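Local coordinates for protein acetyltransferase, GNAT family (Listeria monocytogenes str. 4b, PDB 2OH1) that probably transfers an acyl group, most likely acetyl from acetyl-coenzyme A, to an acceptor that has not been identified, at residues L69-T72 with A76-G79; L25-L30 with G65-F70. One frame throughout, in Å; residues are numbered along the deposited sequence. Where two conformers were deposited one is given.

Interaction 1. Residues L69-T72 with A76-G79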
loop_
_atom_site.group_PDB
_atom_site.type_symbol
_atom_site.label_atom_id
_atom_site.label_comp_id
_atom_site.label_asym_id
_atom_site.label_seq_id
_atom_site.Cartn_x
_atom_site.Cartn_y
_atom_site.Cartn_z
ATOM N N LEU A 69 -9.383 3.275 3.366
ATOM C CA LEU A 69 -10.327 2.201 3.270
ATOM C C LEU A 69 -11.143 2.357 1.995
ATOM O O LEU A 69 -11.558 3.445 1.644
ATOM C CB LEU A 69 -11.279 2.278 4.462
ATOM C CG LEU A 69 -10.575 2.190 5.836
ATOM C CD1 LEU A 69 -11.686 2.245 6.956
ATOM C CD2 LEU A 69 -9.676 0.986 5.943
ATOM N N PHE A 70 -11.437 1.228 1.369
ATOM C CA PHE A 70 -12.116 1.159 0.051
ATOM C C PHE A 70 -13.314 0.252 0.290
ATOM O O PHE A 70 -13.135 -0.933 0.607
ATOM C CB PHE A 70 -11.147 0.607 -1.008
ATOM C CG PHE A 70 -9.988 1.502 -1.216
ATOM C CD1 PHE A 70 -8.904 1.456 -0.345
ATOM C CD2 PHE A 70 -10.011 2.433 -2.236
ATOM C CE1 PHE A 70 -7.853 2.359 -0.509
ATOM C CE2 PHE A 70 -8.917 3.348 -2.392
ATOM C CZ PHE A 70 -7.870 3.294 -1.509
ATOM N N GLU A 71 -14.510 0.834 0.223
ATOM C CA GLU A 71 -15.745 0.150 0.596
ATOM C C GLU A 71 -16.765 0.130 -0.553
ATOM O O GLU A 71 -16.817 1.079 -1.355
ATOM C CB GLU A 71 -16.324 0.811 1.847
ATOM C CG GLU A 71 -15.450 0.686 3.074
ATOM C CD GLU A 71 -15.960 1.536 4.245
ATOM O OE1 GLU A 71 -16.378 2.676 4.038
ATOM O OE2 GLU A 71 -15.911 1.033 5.391
ATOM N N THR A 72 -17.654 -0.847 -0.533
ATOM C CA THR A 72 -18.803 -0.806 -1.439
ATOM C C THR A 72 -19.864 0.121 -0.853
ATOM O O THR A 72 -19.816 0.431 0.332
ATOM C CB THR A 72 -19.385 -2.209 -1.641
ATOM O OG1 THR A 72 -19.920 -2.671 -0.391
ATOM C CG2 THR A 72 -18.297 -3.194 -2.140
ATOM N N ALA A 76 -19.350 -2.972 2.541
ATOM C CA ALA A 76 -18.352 -4.051 2.639
ATOM C C ALA A 76 -16.949 -3.452 2.482
ATOM O O ALA A 76 -16.778 -2.573 1.660
ATOM C CB ALA A 76 -18.580 -5.139 1.572
ATOM N N LEU A 77 -16.004 -3.913 3.260
ATOM C CA LEU A 77 -14.633 -3.461 3.133
ATOM C C LEU A 77 -13.968 -4.278 2.036
ATOM O O LEU A 77 -13.714 -5.466 2.194
ATOM C CB LEU A 77 -13.876 -3.657 4.438
ATOM C CG LEU A 77 -12.446 -3.093 4.506
ATOM C CD1 LEU A 77 -12.378 -1.622 4.129
ATOM C CD2 LEU A 77 -11.770 -3.375 5.901
ATOM N N ALA A 78 -13.729 -3.640 0.892
ATOM C CA ALA A 78 -13.056 -4.260 -0.260
ATOM C C ALA A 78 -11.556 -4.254 -0.213
ATOM O O ALA A 78 -10.897 -5.144 -0.715
ATOM C CB ALA A 78 -13.507 -3.575 -1.586
ATOM N N GLY A 79 -10.981 -3.203 0.361
ATOM C CA GLY A 79 -9.543 -3.112 0.480
ATOM C C GLY A 79 -9.120 -2.079 1.491
ATOM O O GLY A 79 -9.935 -1.221 1.912
#

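Interaction 2. Residues L25-L30 with G65-F70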
loop_
_atom_site.group_PDB
_atom_site.type_symbol
_atom_site.label_atom_id
_atom_site.label_comp_id
_atom_site.label_asym_id
_atom_site.label_seq_id
_atom_site.Cartn_x
_atom_site.Cartn_y
_atom_site.Cartn_z
ATOM N N LEU A 25 -10.920 -2.183 14.925
ATOM C CA LEU A 25 -11.102 -3.631 15.187
ATOM C C LEU A 25 -11.287 -4.350 13.868
ATOM O O LEU A 25 -10.733 -5.448 13.656
ATOM C CB LEU A 25 -12.252 -3.903 16.168
ATOM C CG LEU A 25 -11.849 -3.696 17.625
ATOM C CD1 LEU A 25 -13.043 -4.016 18.538
ATOM C CD2 LEU A 25 -10.642 -4.530 18.033
ATOM N N LYS A 26 -11.948 -3.725 12.912
ATOM C CA LYS A 26 -12.120 -4.280 11.608
ATOM C C LYS A 26 -10.826 -4.362 10.772
ATOM O O LYS A 26 -10.607 -5.339 10.049
ATOM C CB LYS A 26 -13.106 -3.430 10.859
ATOM C CG LYS A 26 -13.487 -3.966 9.520
ATOM C CD LYS A 26 -14.949 -3.572 9.150
ATOM C CE LYS A 26 -15.497 -4.323 7.891
ATOM N NZ LYS A 26 -16.696 -3.585 7.267
ATOM N N ILE A 27 -9.978 -3.335 10.849
ATOM C CA ILE A 27 -8.673 -3.395 10.234
ATOM C C ILE A 27 -7.808 -4.494 10.855
ATOM O O ILE A 27 -7.126 -5.211 10.131
ATOM C CB ILE A 27 -7.934 -2.045 10.362
ATOM C CG1 ILE A 27 -8.779 -0.960 9.656
ATOM C CG2 ILE A 27 -6.504 -2.180 9.806
ATOM C CD1 ILE A 27 -8.434 0.491 10.047
ATOM N N ASN A 28 -7.854 -4.612 12.177
ATOM C CA ASN A 28 -7.112 -5.621 12.942
ATOM C C ASN A 28 -7.514 -7.046 12.521
ATOM O O ASN A 28 -6.640 -7.955 12.488
ATOM C CB ASN A 28 -7.307 -5.392 14.455
ATOM C CG ASN A 28 -6.349 -6.216 15.336
ATOM O OD1 ASN A 28 -5.112 -6.068 15.271
ATOM N ND2 ASN A 28 -6.922 -7.064 16.190
ATOM N N ASP A 29 -8.807 -7.224 12.165
ATOM C CA ASP A 29 -9.349 -8.521 11.718
ATOM C C ASP A 29 -8.902 -8.780 10.315
ATOM O O ASP A 29 -8.455 -9.899 9.979
ATOM C CB ASP A 29 -10.854 -8.586 11.766
ATOM C CG ASP A 29 -11.390 -8.895 13.143
ATOM O OD1 ASP A 29 -10.630 -9.297 14.077
ATOM O OD2 ASP A 29 -12.620 -8.677 13.297
ATOM N N LEU A 30 -8.926 -7.744 9.494
ATOM C CA LEU A 30 -8.434 -7.813 8.146
ATOM C C LEU A 30 -6.912 -8.189 8.036
ATOM O O LEU A 30 -6.498 -8.990 7.164
ATOM C CB LEU A 30 -8.702 -6.544 7.409
ATOM C CG LEU A 30 -8.258 -6.467 5.956
ATOM C CD1 LEU A 30 -8.807 -7.627 5.067
ATOM C CD2 LEU A 30 -8.511 -5.115 5.205
ATOM N N GLY A 65 -3.502 9.580 9.483
ATOM C CA GLY A 65 -4.151 9.556 8.176
ATOM C C GLY A 65 -3.426 8.674 7.161
ATOM O O GLY A 65 -3.437 8.971 5.944
ATOM N N GLU A 66 -2.865 7.586 7.660
ATOM C CA GLU A 66 -2.058 6.693 6.856
ATOM C C GLU A 66 -2.777 5.407 6.467
ATOM O O GLU A 66 -2.118 4.494 5.934
ATOM C CB GLU A 66 -0.741 6.400 7.610
ATOM C CG GLU A 66 0.179 7.608 7.564
ATOM C CD GLU A 66 1.506 7.499 8.322
ATOM O OE1 GLU A 66 1.623 6.666 9.243
ATOM O OE2 GLU A 66 2.468 8.226 7.991
ATOM N N VAL A 67 -4.066 5.267 6.807
ATOM C CA VAL A 67 -4.857 4.129 6.416
ATOM C C VAL A 67 -6.014 4.563 5.558
ATOM O O VAL A 67 -6.869 5.351 5.989
ATOM C CB VAL A 67 -5.404 3.385 7.623
ATOM C CG1 VAL A 67 -6.123 2.093 7.136
ATOM C CG2 VAL A 67 -4.333 2.991 8.634
ATOM N N ALA A 68 -6.097 4.071 4.344
ATOM C CA ALA A 68 -7.212 4.375 3.432
ATOM C C ALA A 68 -8.056 3.138 3.263
ATOM O O ALA A 68 -7.500 2.040 3.085
ATOM C CB ALA A 68 -6.684 4.824 2.093
ATOM N N LEU A 69 -9.383 3.275 3.366
ATOM C CA LEU A 69 -10.327 2.201 3.270
ATOM C C LEU A 69 -11.143 2.357 1.995
ATOM O O LEU A 69 -11.558 3.445 1.644
ATOM C CB LEU A 69 -11.279 2.278 4.462
ATOM C CG LEU A 69 -10.575 2.190 5.836
ATOM C CD1 LEU A 69 -11.686 2.245 6.956
ATOM C CD2 LEU A 69 -9.676 0.986 5.943
ATOM N N PHE A 70 -11.437 1.228 1.369
ATOM C CA PHE A 70 -12.116 1.159 0.051
ATOM C C PHE A 70 -13.314 0.252 0.290
ATOM O O PHE A 70 -13.135 -0.933 0.607
ATOM C CB PHE A 70 -11.147 0.607 -1.008
ATOM C CG PHE A 70 -9.988 1.502 -1.216
ATOM C CD1 PHE A 70 -8.904 1.456 -0.345
ATOM C CD2 PHE A 70 -10.011 2.433 -2.236
ATOM C CE1 PHE A 70 -7.853 2.359 -0.509
ATOM C CE2 PHE A 70 -8.917 3.348 -2.392
ATOM C CZ PHE A 70 -7.870 3.294 -1.509
#

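Interaction 1. Residues L69-T72 with A76-G79
Phe-70 faces both Ala-78 and Gly-79, a classic beta bulge in the hairpin of strands 67-71 and 77-84. Backbone bonds dominate. Phe-70 N donates to Gly-79 O (2.9 Å), while Phe-70 O accepts twice: from Ala-78 N at 2.8 Å, lying in the carbonyl plane, and from Gly-79 N at 3.1 Å, tilted 15° from it. The near-helical backbone of Ala-78 turns both N-H groups to this one oxygen. Closer to the turn, Thr-72 N reaches Ala-76 O at 2.9 Å, and the CA-H of Glu-71 also points at that carbonyl.

The side-chain bond closes the pattern. Thr-72 OG1 stands between its backbone N and carbonyl carbon (chi1 65°), where it accepts from Ala-76 N at 3.0 Å and lies against the Ala-76 methyl.

Apolar contacts are lighter. Leu-77 CD1 reaches across to Leu-69 CB (4.1 Å) and Glu-71 CG (4.0 Å), so the glutamate contributes its aliphatic part here while its carboxylate pairs with Arg-17. Gly-79 O sits at the edge of the Phe-70 ring, in its plane; the Phe-70 side chain also touches Met-124 of helix 120-134.

With five hydrogen bonds and little side-chain packing between the strands, the pairing rests chiefly on backbone polarity, and the threonine hydroxyl extends it one step past the last backbone bond.

Interaction 2. Residues L25-L30 with G65-F70
Ile-27 drives its longer branch toward Val-67 and Leu-69, packing helix 24-40, the first helix of this GNAT fold, on strand 67-71 of the central sheet. At the root of the side chain, Ile-27 CB is still 5.5 Å from Val-67 CG1, and the branches bridge the gap unequally. Ile-27 CG1 lies anti to the carbonyl carbon (chi1 -60°) and is carried to the strand, 4.3 Å from Leu-69 CD2. The short branch, Ile-27 CG2, remains farther from Val-67 CG1 than the end methyl does.

Chi2 of 162° keeps the chain extended, and that end methyl, CD1, thereby arrives beside both strand residues. It touches Val-67 CG1 and stays about as near to Leu-69 CD2 as Ile-27 CG1 does. The isoleucine and valine side chains run past one another in opposite senses, a glancing approach by methyl groups.

Val-67 and Leu-69, two apart on the strand, both point to the helix side of the sheet, and their neighbouring methyls form one apolar surface under the isoleucine. Ala-19, in a loop, and Ile-58 of helix 58-63 each touch both Ile-27 and Val-67, adding to a buried hydrocarbon cluster. Between residues 25-30 and 65-70 the closest approach is the 4.0 Å from Ile-27 CD1 to Val-67 CG1.

Overall arrangement
Both interactions use strand 67-71 and share Leu-69, yet they bind it differently. Interaction 1 joins it to its hairpin partner, running from buried residues out to a more exposed turn, and relies on directional hydrogen bonds within the sheet. Interaction 2 is wholly buried and much smaller, made of aliphatic contacts between sheet and helix 24-40. Their centres lie about 9 Å apart, and Leu-77 links them: Leu-77 CD2 packs on Leu-30 CD2 at 3.8 Å, and its CB on the aliphatic part of Lys-26. Helix 24-40 therefore rests on both hairpin strands, whereas Phe-70 and Ala-78 meet helix 120-134, the two helices sandwiching this part of the sheet.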